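Local coordinates for regulator of chromosome condensation (Saccharomyces cerevisiae, PDB 3OF7), which promotes the exchange of GDP for GTP on the small GTPases Gsp1 and Gsp2 and binds chromatin, controlling RNA metabolism and nuclear transport, at residues D331-S336 and P370-N375; H324-S329 and V382-H387; N375-K380 and A391-G396. All coordinates share one frame; numbering follows the deposited sequence.

Interaction 1: D331-S336 and P370-N375; sequences DGDLYS and PTKLNN
Tyr335 and Lys372 face each other as a non-hydrogen-bonded antiparallel pair, and Ser336 with Thr371 forms the hydrogen-bonded pair beside it; together they join the third strand of a four-stranded propeller blade to its outermost strand, 370-372. Three backbone bonds define the register. Leu373 N reaches Leu334 O at 2.8 Å. Ser336 N bonds to Thr371 O, and Thr371 N returns to Ser336 O at 2.9 Å. At Leu373 O a direct bond gives way to a water, which donates to that oxygen and accepts from Leu334 N.

The apolar contacts fall on two faces. On one, Lys372 CB lies against Tyr335 CE1 at 3.6 Å, while Tyr335 CB meets Pro370 CB at 4.0 Å. On the other, Leu334 and Leu373 run side by side, pointing the same way and touching through CD2 and CD1. The second methyl of Leu373, CD2, makes a van der Waals contact with the Ser336 hydroxyl, whose hydrogen bond goes to Val345 O.

Charge plays a looser part. Asp333 makes its salt bridge with Lys378 through OD1. In Lys372, chi1 (-179°) and chi2 (161°) are both anti and bring CD to 3.9 Å from Asp333 CG. The bend at chi3 (91°) then turns CE and NZ, yet Lys372 NZ stays 4.0 Å from Asp333 OD2, beyond salt-bridge range.

Interaction 2: H324-S329 and V382-H387; sequences HSLILS and VAAGSH
Leu326 and Val382 make the tightest contact between these two strands, which run antiparallel (172°) with their axes 8.0 Å apart. No hydrogen bond crosses the gap; the contact is mostly side-chain packing. Val382 holds CG2 anti to its own backbone N, with CG1 between N and the carbonyl carbon (chi1 62°); this sends CG2 to Leu326 CD1 at 3.4 Å, closer than usual for two carbons. Its other branch, CG1, turns to Leu328 CB at 4.3 Å, and Val382 thus meets two leucines, two residues apart on the same face of the strand. Leu326 is backed by Leu334 and Ser336 of the next strand in its sheet.

At the other end, His324 CB points toward the 382-387 segment, and chi1 of 72° puts CG between the backbone N and the carbonyl carbon. Ala384 CB meets the ring obliquely, whereas the carbonyl oxygens of Gly385 and Ser386 lie at the ring edge.

Two sheets, each presenting the side chains of one strand to the other near the centre of the chain, with no backbone bond between these segments, are characteristic of adjoining blades in the RCC1-type beta-propeller.

Interaction 3: N375-K380 and A391-G396; sequences NVPKFK and AVAQNG
Phe379 and Ala393 pair as an antiparallel non-hydrogen-bonded bridge (CA-CA 4.1 Å) at the open end of the beta hairpin 379-384/388-393; the side chains of this pair diverge, and the touching parts run at 92° to each other. This hairpin supplies the first two strands of a propeller blade. Lys380 N to Val392 O at 2.8 Å is the straighter of the two flanking bonds (169° at the hydrogen); Gln394 N to Lys378 O is more bent. A type I turn from Ala393 to Gly396 follows.

The Phe379 ring lies between Ala391 CB on one face, in a CH-pi contact 3.7 Å from the ring centroid, and Pro377 O on the opposite face. Ala393 N sits at its edge, while Ala393 CB packs against Pro377 CB. A leucine in place of Phe379 would probably leave the Ala391 methyl without its flat aromatic face and open a gap beside it. Lys380, with CG between the backbone N and the carbonyl carbon (chi1 60°), runs out straight past Ala393 O and brings CE to Val392 CG1 at 3.9 Å.

Outermost, Gln394 CD lies 3.6 Å from Lys378 CB, and Gln394 NE2 donates to a water at 2.7 Å.

In the fold
Interactions 1 and 3 lie in consecutive blades of the propeller, and interaction 2 packs the second strand of the earlier blade against the first strand of the later one. Strands 324-329 and 334-337 are neighbours in one sheet, where Tyr335 O lies 2.7 Å from Ile327 N, a probable hydrogen bond that couples interactions 1 and 2. Between interactions 1 and 3, Asp333 OD1 meets Lys378 NZ in a 3.1 Å salt bridge, and Gly332 O lies 3.0 Å from Phe379 N, again a probable hydrogen bond. Strand 379-384 serves both interactions 2 and 3, Val382 CG2 resting 4.1 Å from Ala391 CB. Interaction 2 is the most central: its centre lies about 8 Å from the centre of the chain.

Interaction 1: D331-S336 and P370-N375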
# COMPACT_ATOMS: atom_id res chain seq x y z
N ASP A 331 -11.31 13.48 -10.00
CA ASP A 331 -10.95 14.89 -10.23
C ASP A 331 -9.66 15.31 -9.52
O ASP A 331 -9.16 16.42 -9.75
CB ASP A 331 -12.09 15.81 -9.76
CG ASP A 331 -13.33 15.70 -10.63
OD1 ASP A 331 -13.28 15.06 -11.70
OD2 ASP A 331 -14.37 16.28 -10.23
N GLY A 332 -9.14 14.45 -8.64
CA GLY A 332 -7.88 14.73 -7.95
C GLY A 332 -7.99 15.31 -6.54
O GLY A 332 -7.00 15.78 -5.99
N ASP A 333 -9.18 15.26 -5.96
CA ASP A 333 -9.37 15.73 -4.59
C ASP A 333 -9.09 14.58 -3.63
O ASP A 333 -9.40 13.43 -3.93
CB ASP A 333 -10.79 16.23 -4.36
CG ASP A 333 -11.12 17.49 -5.14
OD1 ASP A 333 -10.22 18.34 -5.35
OD2 ASP A 333 -12.29 17.64 -5.53
N LEU A 334 -8.54 14.91 -2.47
CA LEU A 334 -8.16 13.90 -1.50
C LEU A 334 -8.96 14.08 -0.21
O LEU A 334 -8.97 15.16 0.39
CB LEU A 334 -6.66 13.97 -1.22
CG LEU A 334 -6.00 12.80 -0.49
CD1 LEU A 334 -6.08 11.51 -1.31
CD2 LEU A 334 -4.54 13.15 -0.19
N TYR A 335 -9.63 13.00 0.19
CA TYR A 335 -10.40 12.97 1.44
C TYR A 335 -9.66 12.09 2.43
O TYR A 335 -9.33 10.95 2.13
CB TYR A 335 -11.78 12.40 1.18
CG TYR A 335 -12.62 13.24 0.25
CD1 TYR A 335 -13.56 14.14 0.75
CD2 TYR A 335 -12.48 13.13 -1.14
CE1 TYR A 335 -14.34 14.92 -0.11
CE2 TYR A 335 -13.25 13.90 -2.00
CZ TYR A 335 -14.17 14.80 -1.48
OH TYR A 335 -14.93 15.55 -2.33
N SER A 336 -9.41 12.62 3.63
CA SER A 336 -8.75 11.83 4.66
C SER A 336 -9.65 11.63 5.88
O SER A 336 -10.55 12.43 6.15
CB SER A 336 -7.44 12.48 5.07
OG SER A 336 -7.67 13.67 5.80
N PRO A 370 -14.60 11.24 6.23
CA PRO A 370 -13.75 11.66 5.12
C PRO A 370 -13.85 13.16 4.93
O PRO A 370 -14.96 13.69 4.82
CB PRO A 370 -14.35 10.93 3.92
CG PRO A 370 -15.03 9.77 4.48
CD PRO A 370 -15.53 10.16 5.83
N THR A 371 -12.71 13.84 4.93
CA THR A 371 -12.66 15.29 4.92
C THR A 371 -11.72 15.75 3.80
O THR A 371 -10.57 15.32 3.74
CB THR A 371 -12.20 15.85 6.29
OG1 THR A 371 -13.03 15.30 7.32
CG2 THR A 371 -12.27 17.38 6.34
N LYS A 372 -12.24 16.59 2.91
CA LYS A 372 -11.46 17.06 1.76
C LYS A 372 -10.29 17.94 2.20
O LYS A 372 -10.47 18.84 3.02
CB LYS A 372 -12.35 17.80 0.75
CG LYS A 372 -11.59 18.29 -0.49
CD LYS A 372 -12.52 18.61 -1.67
CE LYS A 372 -12.98 20.06 -1.68
NZ LYS A 372 -13.74 20.39 -2.94
N LEU A 373 -9.10 17.66 1.67
CA LEU A 373 -7.93 18.48 1.94
C LEU A 373 -7.96 19.73 1.07
O LEU A 373 -8.28 19.66 -0.12
CB LEU A 373 -6.63 17.70 1.72
CG LEU A 373 -6.32 16.48 2.58
CD1 LEU A 373 -4.85 16.10 2.45
CD2 LEU A 373 -6.65 16.75 4.04
N ASN A 374 -7.61 20.86 1.68
CA ASN A 374 -7.60 22.14 0.98
C ASN A 374 -6.19 22.67 0.87
O ASN A 374 -5.29 22.21 1.57
CB ASN A 374 -8.51 23.13 1.70
CG ASN A 374 -9.97 22.75 1.59
OD1 ASN A 374 -10.68 22.68 2.59
ND2 ASN A 374 -10.43 22.49 0.37
N ASN A 375 -6.00 23.64 -0.03
CA ASN A 375 -4.68 24.25 -0.25
C ASN A 375 -3.62 23.21 -0.62
O ASN A 375 -2.50 23.22 -0.10
CB ASN A 375 -4.27 25.09 0.97
CG ASN A 375 -5.33 26.11 1.37
OD1 ASN A 375 -5.76 26.16 2.52
ND2 ASN A 375 -5.78 26.91 0.40
O HOH W 1 -7.93 17.59 -1.98

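Interaction 2: H324-S329 and V382-H387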
# COMPACT_ATOMS: atom_id res chain seq x y z
N HIS A 324 -5.26 5.57 9.59
CA HIS A 324 -5.80 6.62 8.71
C HIS A 324 -6.09 6.08 7.33
O HIS A 324 -5.56 5.04 6.93
CB HIS A 324 -4.85 7.83 8.63
CG HIS A 324 -3.61 7.57 7.83
ND1 HIS A 324 -3.33 8.24 6.65
CD2 HIS A 324 -2.57 6.73 8.04
CE1 HIS A 324 -2.18 7.82 6.17
NE2 HIS A 324 -1.69 6.91 7.00
N SER A 325 -6.93 6.81 6.60
CA SER A 325 -7.30 6.42 5.25
C SER A 325 -7.30 7.62 4.33
O SER A 325 -7.59 8.73 4.76
CB SER A 325 -8.69 5.80 5.26
OG SER A 325 -8.70 4.70 6.15
N LEU A 326 -7.00 7.38 3.06
CA LEU A 326 -6.94 8.44 2.06
C LEU A 326 -7.73 8.05 0.83
O LEU A 326 -7.44 7.03 0.20
CB LEU A 326 -5.49 8.74 1.68
CG LEU A 326 -4.52 9.06 2.82
CD1 LEU A 326 -3.11 9.16 2.28
CD2 LEU A 326 -4.91 10.34 3.56
N ILE A 327 -8.73 8.85 0.49
CA ILE A 327 -9.62 8.54 -0.61
C ILE A 327 -9.43 9.56 -1.72
O ILE A 327 -9.70 10.75 -1.53
CB ILE A 327 -11.09 8.50 -0.15
CG1 ILE A 327 -11.28 7.41 0.91
CG2 ILE A 327 -12.02 8.25 -1.36
CD1 ILE A 327 -12.49 7.63 1.83
N LEU A 328 -8.98 9.09 -2.88
CA LEU A 328 -8.70 9.99 -3.99
C LEU A 328 -9.81 9.94 -5.05
O LEU A 328 -10.17 8.87 -5.53
CB LEU A 328 -7.36 9.64 -4.62
CG LEU A 328 -6.88 10.50 -5.79
CD1 LEU A 328 -6.67 11.95 -5.34
CD2 LEU A 328 -5.58 9.92 -6.35
N SER A 329 -10.34 11.11 -5.41
CA SER A 329 -11.38 11.19 -6.43
C SER A 329 -10.76 11.23 -7.82
O SER A 329 -9.58 11.54 -7.98
CB SER A 329 -12.25 12.43 -6.23
OG SER A 329 -11.54 13.60 -6.59
N VAL A 382 -1.84 8.09 -4.66
CA VAL A 382 -1.57 8.27 -3.24
C VAL A 382 -1.10 6.93 -2.65
O VAL A 382 -1.50 5.87 -3.12
CB VAL A 382 -2.82 8.84 -2.50
CG1 VAL A 382 -4.02 7.89 -2.59
CG2 VAL A 382 -2.51 9.21 -1.05
N ALA A 383 -0.24 6.99 -1.64
CA ALA A 383 0.20 5.81 -0.91
C ALA A 383 0.29 6.17 0.56
O ALA A 383 0.51 7.32 0.92
CB ALA A 383 1.54 5.34 -1.42
N ALA A 384 0.15 5.16 1.42
CA ALA A 384 0.18 5.36 2.86
C ALA A 384 0.97 4.24 3.50
O ALA A 384 0.81 3.07 3.13
CB ALA A 384 -1.24 5.39 3.42
N GLY A 385 1.83 4.61 4.46
CA GLY A 385 2.53 3.65 5.30
C GLY A 385 1.87 3.68 6.67
O GLY A 385 0.75 4.17 6.79
N SER A 386 2.55 3.21 7.71
CA SER A 386 1.87 3.06 9.00
C SER A 386 1.29 4.38 9.51
O SER A 386 0.10 4.44 9.88
CB SER A 386 2.80 2.43 10.05
OG SER A 386 3.09 1.09 9.69
N HIS A 387 2.11 5.43 9.51
CA HIS A 387 1.71 6.75 10.01
C HIS A 387 2.19 7.92 9.14
O HIS A 387 2.27 9.06 9.61
CB HIS A 387 2.13 6.92 11.47
CG HIS A 387 1.45 5.95 12.38
ND1 HIS A 387 0.21 6.20 12.93
CD2 HIS A 387 1.77 4.68 12.72
CE1 HIS A 387 -0.18 5.14 13.61
NE2 HIS A 387 0.75 4.20 13.50

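Interaction 3: N375-K380 and A391-G396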
# COMPACT_ATOMS: atom_id res chain seq x y z
N ASN A 375 -6.00 23.64 -0.03
CA ASN A 375 -4.68 24.25 -0.25
C ASN A 375 -3.62 23.21 -0.62
O ASN A 375 -2.50 23.22 -0.10
CB ASN A 375 -4.27 25.09 0.97
CG ASN A 375 -5.33 26.11 1.37
OD1 ASN A 375 -5.76 26.16 2.52
ND2 ASN A 375 -5.78 26.91 0.40
N VAL A 376 -4.01 22.30 -1.51
CA VAL A 376 -3.11 21.28 -2.05
C VAL A 376 -3.30 21.23 -3.56
O VAL A 376 -4.35 21.62 -4.06
CB VAL A 376 -3.40 19.86 -1.45
CG1 VAL A 376 -3.02 19.80 0.03
CG2 VAL A 376 -4.86 19.45 -1.66
N PRO A 377 -2.28 20.74 -4.29
CA PRO A 377 -2.51 20.46 -5.70
C PRO A 377 -3.49 19.31 -5.90
O PRO A 377 -3.81 18.58 -4.95
CB PRO A 377 -1.12 20.03 -6.20
CG PRO A 377 -0.41 19.56 -5.00
CD PRO A 377 -0.91 20.40 -3.87
N LYS A 378 -3.97 19.16 -7.13
CA LYS A 378 -4.71 17.97 -7.53
C LYS A 378 -3.76 16.79 -7.56
O LYS A 378 -2.63 16.91 -8.07
CB LYS A 378 -5.36 18.19 -8.90
CG LYS A 378 -6.37 19.34 -8.95
CD LYS A 378 -7.71 18.94 -8.35
CE LYS A 378 -8.67 20.14 -8.25
NZ LYS A 378 -10.09 19.71 -8.12
N PHE A 379 -4.19 15.66 -7.01
CA PHE A 379 -3.34 14.46 -6.97
C PHE A 379 -3.81 13.39 -7.95
O PHE A 379 -5.00 13.25 -8.21
CB PHE A 379 -3.27 13.85 -5.57
CG PHE A 379 -2.66 14.77 -4.54
CD1 PHE A 379 -3.42 15.23 -3.47
CD2 PHE A 379 -1.33 15.16 -4.64
CE1 PHE A 379 -2.85 16.09 -2.51
CE2 PHE A 379 -0.75 16.01 -3.68
CZ PHE A 379 -1.52 16.47 -2.62
N LYS A 380 -2.86 12.62 -8.48
CA LYS A 380 -3.19 11.53 -9.39
C LYS A 380 -2.99 10.13 -8.78
O LYS A 380 -3.58 9.17 -9.26
CB LYS A 380 -2.46 11.69 -10.73
CG LYS A 380 -0.93 11.70 -10.66
CD LYS A 380 -0.34 11.75 -12.06
CE LYS A 380 1.18 11.64 -12.04
NZ LYS A 380 1.75 11.38 -13.41
N ALA A 391 1.67 11.49 -1.67
CA ALA A 391 0.78 11.66 -2.82
C ALA A 391 1.53 12.29 -3.99
O ALA A 391 2.50 13.03 -3.80
CB ALA A 391 -0.43 12.51 -2.43
N VAL A 392 1.08 12.00 -5.21
CA VAL A 392 1.73 12.53 -6.41
C VAL A 392 0.80 13.51 -7.10
O VAL A 392 -0.31 13.13 -7.49
CB VAL A 392 2.15 11.42 -7.39
CG1 VAL A 392 2.89 12.03 -8.59
CG2 VAL A 392 3.03 10.41 -6.69
N ALA A 393 1.24 14.75 -7.23
CA ALA A 393 0.45 15.78 -7.91
C ALA A 393 0.32 15.44 -9.38
O ALA A 393 1.11 14.67 -9.92
CB ALA A 393 1.10 17.16 -7.73
N GLN A 394 -0.66 16.04 -10.05
CA GLN A 394 -0.84 15.77 -11.48
C GLN A 394 0.45 16.04 -12.28
O GLN A 394 0.74 15.33 -13.24
CB GLN A 394 -2.02 16.57 -12.04
CG GLN A 394 -3.39 16.05 -11.58
CD GLN A 394 -4.56 16.87 -12.11
OE1 GLN A 394 -4.39 18.02 -12.54
NE2 GLN A 394 -5.75 16.29 -12.09
N ASN A 395 1.23 17.03 -11.84
CA ASN A 395 2.47 17.41 -12.54
C ASN A 395 3.72 16.55 -12.22
O ASN A 395 4.81 16.84 -12.71
CB ASN A 395 2.76 18.92 -12.39
CG ASN A 395 3.25 19.32 -11.00
OD1 ASN A 395 3.20 18.53 -10.04
ND2 ASN A 395 3.73 20.55 -10.88
N GLY A 396 3.54 15.51 -11.41
CA GLY A 396 4.62 14.55 -11.14
C GLY A 396 5.56 14.90 -10.00
O GLY A 396 6.66 14.36 -9.90
O HOH W 2 -6.16 13.72 -11.34